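Putative glucarate dehydratase (Pseudomonas fluorescens, PDB 4IT1) probably catalyses the magnesium-dependent dehydration of D-glucarate to 5-dehydro-4-deoxy-D-glucarate, as a member of the mandelate racemase/muconate lactonizing enzyme family. Local coordinates at residues T31-R36 with R53-I58; L347-M352 with E380-G385. All blocks are in the same frame, centred on the assembly; numbering follows the deposited sequence.

Contact 1 of 2, residues T31-R36 with R53-I58; sequences TPIAFR and RSIIEI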
loop_
_atom_site.group_PDB
_atom_site.type_symbol
_atom_site.label_atom_id
_atom_site.label_comp_id
_atom_site.label_asym_id
_atom_site.label_seq_id
_atom_site.Cartn_x
_atom_site.Cartn_y
_atom_site.Cartn_z
ATOM N N THR A 31 9.256 3.243 -27.724
ATOM C CA THR A 31 10.349 3.735 -28.545
ATOM C C THR A 31 11.707 3.460 -27.895
ATOM O O THR A 31 12.054 4.082 -26.893
ATOM C CB THR A 31 10.178 5.247 -28.842
ATOM O OG1 THR A 31 8.916 5.468 -29.490
ATOM C CG2 THR A 31 11.301 5.773 -29.725
ATOM N N PRO A 32 12.472 2.509 -28.460
ATOM C CA PRO A 32 13.818 2.198 -27.962
ATOM C C PRO A 32 14.852 3.276 -28.281
ATOM O O PRO A 32 14.788 3.892 -29.342
ATOM C CB PRO A 32 14.171 0.892 -28.680
ATOM C CG PRO A 32 13.241 0.809 -29.843
ATOM C CD PRO A 32 11.989 1.511 -29.431
ATOM N N ILE A 33 15.801 3.486 -27.369
ATOM C CA ILE A 33 16.841 4.522 -27.520
ATOM C C ILE A 33 18.191 4.112 -26.927
ATOM O O ILE A 33 18.276 3.189 -26.111
ATOM C CB ILE A 33 16.440 5.874 -26.865
ATOM C CG1 ILE A 33 16.148 5.698 -25.370
ATOM C CG2 ILE A 33 15.256 6.520 -27.580
ATOM C CD1 ILE A 33 16.691 6.817 -24.513
ATOM N N ALA A 34 19.245 4.821 -27.315
ATOM C CA ALA A 34 20.556 4.592 -26.717
ATOM C C ALA A 34 21.285 5.898 -26.485
ATOM O O ALA A 34 21.182 6.826 -27.286
ATOM C CB ALA A 34 21.394 3.662 -27.582
ATOM N N PHE A 35 22.033 5.959 -25.392
ATOM C CA PHE A 35 22.765 7.166 -25.052
ATOM C C PHE A 35 24.184 6.839 -24.640
ATOM O O PHE A 35 24.452 5.758 -24.108
ATOM C CB PHE A 35 22.045 7.969 -23.956
ATOM C CG PHE A 35 21.458 7.123 -22.854
ATOM C CD1 PHE A 35 22.259 6.641 -21.819
ATOM C CD2 PHE A 35 20.096 6.825 -22.842
ATOM C CE1 PHE A 35 21.716 5.867 -20.800
ATOM C CE2 PHE A 35 19.547 6.056 -21.828
ATOM C CZ PHE A 35 20.361 5.578 -20.804
ATOM N N ARG A 36 25.092 7.771 -24.902
ATOM C CA ARG A 36 26.495 7.588 -24.549
ATOM C C ARG A 36 26.614 7.277 -23.061
ATOM O O ARG A 36 25.969 7.916 -22.218
ATOM C CB ARG A 36 27.341 8.810 -24.935
ATOM C CG ARG A 36 27.120 9.284 -26.370
ATOM C CD ARG A 36 28.312 10.037 -26.955
ATOM N NE ARG A 36 28.730 11.222 -26.200
ATOM C CZ ARG A 36 28.049 12.366 -26.129
ATOM N NH1 ARG A 36 26.878 12.502 -26.741
ATOM N NH2 ARG A 36 28.539 13.378 -25.424
ATOM N N ARG A 53 17.360 1.902 -23.300
ATOM C CA ARG A 53 16.216 2.417 -22.556
ATOM C C ARG A 53 15.032 2.448 -23.501
ATOM O O ARG A 53 15.216 2.508 -24.711
ATOM C CB ARG A 53 16.502 3.841 -22.049
ATOM C CG ARG A 53 15.746 4.240 -20.791
ATOM C CD ARG A 53 16.442 3.743 -19.527
ATOM N NE ARG A 53 15.581 3.884 -18.354
ATOM C CZ ARG A 53 15.783 3.277 -17.187
ATOM N NH1 ARG A 53 16.823 2.472 -17.017
ATOM N NH2 ARG A 53 14.934 3.475 -16.188
ATOM N N SER A 54 13.823 2.397 -22.957
ATOM C CA SER A 54 12.621 2.521 -23.772
ATOM C C SER A 54 11.714 3.638 -23.254
ATOM O O SER A 54 11.566 3.820 -22.041
ATOM C CB SER A 54 11.862 1.202 -23.822
ATOM O OG SER A 54 11.383 0.861 -22.537
ATOM N N ILE A 55 11.119 4.375 -24.190
ATOM C CA ILE A 55 10.267 5.521 -23.885
ATOM C C ILE A 55 8.833 5.201 -24.294
ATOM O O ILE A 55 8.576 4.778 -25.422
ATOM C CB ILE A 55 10.756 6.788 -24.619
ATOM C CG1 ILE A 55 12.281 6.947 -24.493
ATOM C CG2 ILE A 55 10.012 8.032 -24.133
ATOM C CD1 ILE A 55 12.784 7.357 -23.123
ATOM N N ILE A 56 7.905 5.394 -23.362
ATOM C CA ILE A 56 6.493 5.095 -23.583
ATOM C C ILE A 56 5.672 6.385 -23.727
ATOM O O ILE A 56 5.779 7.293 -22.906
ATOM C CB ILE A 56 5.912 4.231 -22.435
ATOM C CG1 ILE A 56 6.643 2.886 -22.318
ATOM C CG2 ILE A 56 4.427 3.976 -22.642
ATOM C CD1 ILE A 56 7.939 2.935 -21.532
ATOM N N GLU A 57 4.866 6.453 -24.785
ATOM C CA GLU A 57 3.900 7.535 -24.986
ATOM C C GLU A 57 2.489 6.975 -24.956
ATOM O O GLU A 57 2.184 6.013 -25.656
ATOM C CB GLU A 57 4.118 8.212 -26.338
ATOM C CG GLU A 57 4.542 9.669 -26.277
ATOM C CD GLU A 57 4.352 10.401 -27.603
ATOM O OE1 GLU A 57 4.517 11.638 -27.619
ATOM O OE2 GLU A 57 4.036 9.753 -28.627
ATOM N N ILE A 58 1.634 7.574 -24.138
ATOM C CA ILE A 58 0.214 7.241 -24.133
ATOM C C ILE A 58 -0.572 8.485 -24.547
ATOM O O ILE A 58 -0.170 9.608 -24.244
ATOM C CB ILE A 58 -0.260 6.742 -22.748
ATOM C CG1 ILE A 58 0.613 5.578 -22.257
ATOM C CG2 ILE A 58 -1.737 6.356 -22.766
ATOM C CD1 ILE A 58 0.489 4.298 -23.056
#
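T31, P32 and I33 pair with I55, S54 and R53 as the first two strands of the three-stranded antiparallel sheet in the N-terminal domain of this enolase-superfamily enzyme. T31 and I55 form a hydrogen-bonded pair: T31 N gives its hydrogen to I55 O at 2.8 Å, and I55 N reaches T31 O at 2.9 Å. At the other hydrogen-bonded pair, I33 N meets R53 O at 2.9 Å, while the return bond from R53 N to I33 O is weak. Between them P32 and S54 are a non-hydrogen-bonded pair. A proline suits that position, since no N-H is needed toward strand 50-60; P32 CA makes a CH...O contact with R53 O at 3.6 Å.

In this meander, strand 50-60 is the middle strand, flanked by 25-36 and 65-70, and successive side chains alternate between its faces. P32 and S54 meet L77 of helix 74-87, and S54 OG is hydrogen-bonded to Q80. On the other face, I33 puts CG1 between its backbone N and carbonyl carbon (chi1 58°), bringing this branch over the neighbouring strand, 3.8 Å from R53 CB. I33 CD1 also lies in plane at the edge of the F35 ring, and F35 CE2 approaches R53 CB at 3.8 Å. The aliphatic root of R53 thus suits an apolar setting, whereas its bent chain carries the guanidinium away from strand 31-36, and NE forms a salt bridge with E69 of strand 65-70.

Contact 2 of 2, residues L347-M352 with E380-G385; sequences LGISLM and EVIKGG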
loop_
_atom_site.group_PDB
_atom_site.type_symbol
_atom_site.label_atom_id
_atom_site.label_comp_id
_atom_site.label_asym_id
_atom_site.label_seq_id
_atom_site.Cartn_x
_atom_site.Cartn_y
_atom_site.Cartn_z
ATOM N N LEU A 347 16.770 8.451 -17.724
ATOM C CA LEU A 347 16.602 9.835 -18.130
ATOM C C LEU A 347 15.617 10.566 -17.218
ATOM O O LEU A 347 15.152 10.017 -16.209
ATOM C CB LEU A 347 16.169 9.921 -19.596
ATOM C CG LEU A 347 17.149 9.359 -20.637
ATOM C CD1 LEU A 347 16.536 9.448 -22.024
ATOM C CD2 LEU A 347 18.509 10.049 -20.609
ATOM N N GLY A 348 15.310 11.804 -17.594
ATOM C CA GLY A 348 14.487 12.704 -16.799
ATOM C C GLY A 348 13.118 12.186 -16.413
ATOM O O GLY A 348 12.636 12.489 -15.317
ATOM N N ILE A 349 12.489 11.423 -17.311
ATOM C CA ILE A 349 11.175 10.836 -17.042
ATOM C C ILE A 349 11.234 9.969 -15.776
ATOM O O ILE A 349 10.480 10.189 -14.820
ATOM C CB ILE A 349 10.642 10.000 -18.231
ATOM C CG1 ILE A 349 10.506 10.869 -19.489
ATOM C CG2 ILE A 349 9.317 9.339 -17.867
ATOM C CD1 ILE A 349 9.982 10.140 -20.712
ATOM N N SER A 350 12.145 9.000 -15.772
ATOM C CA SER A 350 12.354 8.155 -14.602
ATOM C C SER A 350 12.625 9.002 -13.362
ATOM O O SER A 350 12.030 8.775 -12.303
ATOM C CB SER A 350 13.503 7.167 -14.841
ATOM O OG SER A 350 13.086 6.104 -15.680
ATOM N N LEU A 351 13.511 9.986 -13.512
ATOM C CA LEU A 351 13.913 10.841 -12.406
ATOM C C LEU A 351 12.695 11.479 -11.734
ATOM O O LEU A 351 12.644 11.567 -10.509
ATOM C CB LEU A 351 14.908 11.906 -12.880
ATOM C CG LEU A 351 15.605 12.810 -11.851
ATOM C CD1 LEU A 351 16.412 12.023 -10.823
ATOM C CD2 LEU A 351 16.493 13.838 -12.543
ATOM N N MET A 352 11.706 11.875 -12.533
ATOM C CA MET A 352 10.518 12.551 -12.012
ATOM C C MET A 352 9.496 11.611 -11.386
ATOM O O MET A 352 8.915 11.940 -10.344
ATOM C CB MET A 352 9.861 13.453 -13.073
ATOM C CG MET A 352 10.630 14.738 -13.347
ATOM S SD MET A 352 10.937 15.723 -11.863
ATOM C CE MET A 352 12.527 16.429 -12.263
ATOM N N GLU A 380 18.947 14.031 -24.011
ATOM C CA GLU A 380 17.669 13.844 -23.325
ATOM C C GLU A 380 16.546 13.741 -24.350
ATOM O O GLU A 380 16.733 14.104 -25.508
ATOM C CB GLU A 380 17.394 15.016 -22.377
ATOM C CG GLU A 380 17.666 14.727 -20.907
ATOM C CD GLU A 380 16.591 13.868 -20.245
ATOM O OE1 GLU A 380 16.810 13.449 -19.090
ATOM O OE2 GLU A 380 15.530 13.607 -20.860
ATOM N N VAL A 381 15.385 13.248 -23.929
ATOM C CA VAL A 381 14.217 13.185 -24.815
ATOM C C VAL A 381 13.122 14.177 -24.407
ATOM O O VAL A 381 11.967 14.070 -24.847
ATOM C CB VAL A 381 13.620 11.762 -24.906
ATOM C CG1 VAL A 381 14.616 10.809 -25.550
ATOM C CG2 VAL A 381 13.179 11.262 -23.536
ATOM N N ILE A 382 13.492 15.138 -23.564
ATOM C CA ILE A 382 12.543 16.145 -23.082
ATOM C C ILE A 382 12.949 17.564 -23.482
ATOM O O ILE A 382 14.143 17.875 -23.592
ATOM C CB ILE A 382 12.318 16.059 -21.550
ATOM C CG1 ILE A 382 13.651 16.125 -20.796
ATOM C CG2 ILE A 382 11.536 14.799 -21.192
ATOM C CD1 ILE A 382 13.514 16.307 -19.304
ATOM N N LYS A 383 11.945 18.412 -23.705
ATOM C CA LYS A 383 12.166 19.832 -23.972
ATOM C C LYS A 383 12.901 20.480 -22.801
ATOM O O LYS A 383 12.574 20.225 -21.638
ATOM C CB LYS A 383 10.837 20.548 -24.225
ATOM C CG LYS A 383 10.201 20.227 -25.565
ATOM C CD LYS A 383 9.176 21.281 -25.954
ATOM C CE LYS A 383 8.592 21.006 -27.329
ATOM N NZ LYS A 383 7.830 19.726 -27.367
ATOM N N GLY A 384 13.904 21.293 -23.117
ATOM C CA GLY A 384 14.714 21.959 -22.103
ATOM C C GLY A 384 16.022 21.238 -21.850
ATOM O O GLY A 384 16.955 21.806 -21.272
ATOM N N GLY A 385 16.090 19.986 -22.294
ATOM C CA GLY A 385 17.262 19.141 -22.060
ATOM C C GLY A 385 17.281 18.623 -20.635
ATOM O O GLY A 385 16.229 18.283 -20.076
#
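L347 and G348, at the start of helix 348-360 in the C-terminal barrel domain of the enolase superfamily, receive the side chain of E380 from the loop that leads toward strand 393-395. The polar part is a carboxylate held at both oxygens. E380 OE1 accepts the hydrogen of G348 N on its syn lone pair, at 2.7 Å, and is also hydrogen-bonded to Y372 OH; OE2 takes V381 N on its anti side, at 3.1 Å. A glutamate suits a helix N-terminus, where the helix dipole probably favours its negative charge. Glycine suits position 348 because a CB there would clash with E380 OE1 and I382 CD1. An alanine in place of E380 would probably leave the amide of G348 without its acceptor in a buried setting.

The apolar contacts are looser. L347 and V381 cross at about a right angle, with L347 CD1 4.1 Å from V381 CG2. I349 CD1 meets V381 CG2 at 4.4 Å, and I349 CG1 faces I382 CG2; I382 also touches L387. These four branched side chains fill the buried join and have no polar end to satisfy. Beyond it, I349 and V381 both rest on I55 of strand 50-60.

Contact 1 and contact 2 are both buried and adjoin directly, their centres about 11 Å apart, although one lies in the N-terminal domain and the other in the barrel domain. Contact 1 joins two strands of the N-terminal sheet through regular backbone pairing; contact 2 joins a helix start to an irregular loop through one carboxylate and scattered aliphatic contacts. The sheet face bearing I33 and I55 packs on contact 2: I33 CD1 lies 3.6 Å from L347 CD1, and I55 CD1 3.9 Å from V381 CG2. A polar link runs beside them, R53 NH2 probably hydrogen-bonding S350 OG. E69 of strand 65-70 serves both, pairing with R53 and accepting hydrogen bonds from the backbone N-H groups of L347 and S350.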